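Local coordinates for telomere length regulator taz1 (Schizosaccharomyces pombe, PDB 4ZMK), which binds double-stranded telomeric DNA and regulates telomere length and function, the present chain being its dimerization domain, at residues 33-36 against 37-41. Numbering follows the deposited sequence.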
# COMPACT_ATOMS: atom_id res chain seq x y z
N LYS A 33 -1.44 -8.26 -4.41
CA LYS A 33 -2.75 -8.88 -4.51
C LYS A 33 -3.80 -7.88 -5.04
O LYS A 33 -4.69 -8.26 -5.79
CB LYS A 33 -3.17 -9.44 -3.15
CG LYS A 33 -2.22 -10.52 -2.65
CD LYS A 33 -2.58 -11.01 -1.26
CE LYS A 33 -1.71 -12.20 -0.85
NZ LYS A 33 -2.09 -12.75 0.49
N ILE A 34 -3.67 -6.62 -4.67
CA ILE A 34 -4.50 -5.55 -5.22
C ILE A 34 -4.23 -5.35 -6.72
O ILE A 34 -5.15 -5.25 -7.52
CB ILE A 34 -4.25 -4.21 -4.47
CG1 ILE A 34 -4.79 -4.30 -3.05
CG2 ILE A 34 -4.88 -3.03 -5.19
CD1 ILE A 34 -4.35 -3.15 -2.18
N THR A 35 -2.95 -5.30 -7.09
CA THR A 35 -2.56 -5.23 -8.49
C THR A 35 -3.14 -6.40 -9.28
O THR A 35 -3.65 -6.22 -10.39
CB THR A 35 -1.03 -5.23 -8.65
OG1 THR A 35 -0.49 -4.12 -7.94
CG2 THR A 35 -0.63 -5.12 -10.10
N GLY A 36 -3.08 -7.59 -8.70
CA GLY A 36 -3.60 -8.77 -9.36
C GLY A 36 -5.09 -8.68 -9.60
O GLY A 36 -5.56 -9.00 -10.69
N LEU A 37 -5.84 -8.25 -8.59
CA LEU A 37 -7.27 -8.07 -8.76
C LEU A 37 -7.56 -7.10 -9.90
O LEU A 37 -8.34 -7.40 -10.79
CB LEU A 37 -7.92 -7.57 -7.46
CG LEU A 37 -8.11 -8.62 -6.38
CD1 LEU A 37 -9.06 -8.12 -5.31
CD2 LEU A 37 -8.64 -9.90 -6.97
N LEU A 38 -6.86 -5.97 -9.90
CA LEU A 38 -7.08 -4.93 -10.89
C LEU A 38 -6.53 -5.27 -12.28
O LEU A 38 -6.69 -4.49 -13.21
CB LEU A 38 -6.46 -3.62 -10.41
CG LEU A 38 -7.02 -3.19 -9.07
CD1 LEU A 38 -6.31 -1.94 -8.58
CD2 LEU A 38 -8.52 -2.96 -9.22
N SER A 39 -5.88 -6.41 -12.41
CA SER A 39 -5.28 -6.78 -13.68
C SER A 39 -6.16 -7.75 -14.44
O SER A 39 -6.04 -7.89 -15.66
CB SER A 39 -3.90 -7.41 -13.47
OG SER A 39 -2.99 -6.47 -12.93
N ALA A 40 -7.03 -8.43 -13.71
CA ALA A 40 -7.91 -9.43 -14.30
C ALA A 40 -9.05 -8.78 -15.07
O ALA A 40 -9.19 -8.98 -16.28
CB ALA A 40 -8.46 -10.34 -13.21
N ASP A 41 -9.87 -8.00 -14.37
CA ASP A 41 -11.09 -7.46 -14.94
C ASP A 41 -11.54 -6.21 -14.19
O ASP A 41 -10.99 -5.88 -13.13
CB ASP A 41 -12.20 -8.50 -14.91
CG ASP A 41 -12.55 -8.93 -13.49
OD1 ASP A 41 -13.49 -8.35 -12.92
OD2 ASP A 41 -11.88 -9.83 -12.96
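Ile-34 and Leu-38 lie side by side one turn apart, near the C-terminal end of helix 20-40 in the dimerization domain. This is the tightly packed part. CG2 of Ile-34 meets CD1 of Leu-38 at 3.8 Å. Chi1 of -68° puts Ile-34 CG2 opposite its backbone N, and this branch is the one that meets Leu-38. Both residues are buried. Ile-34 packs on Phe-53 and Leu-38 on Ala-50 of helix 44-70, while Ser-54 and Arg-51 of the second subunit also touch Ile-34 and Leu-38 respectively.

Two alpha-helical backbone hydrogen bonds lie alongside. Leu-37 N bonds Lys-33 O at 3.0 Å, and Leu-38 N bonds Ile-34 O with an N-H...O angle of 164°.

The exposed end is looser. Ser-39 N donates a hydrogen bond to Gly-36 O, three residues back, at 3.1 Å. The bond from Ala-40 N to the same oxygen is weak, and Ala-40 is poorly ordered. Thr-35 O instead receives the hydroxyl of Ser-39. That hydroxyl sits beside its own backbone N and reaches back along the helix. Ser-39 OG donates a hydrogen bond of 2.6 Å to Thr-35 O, from 41° out of the carbonyl plane.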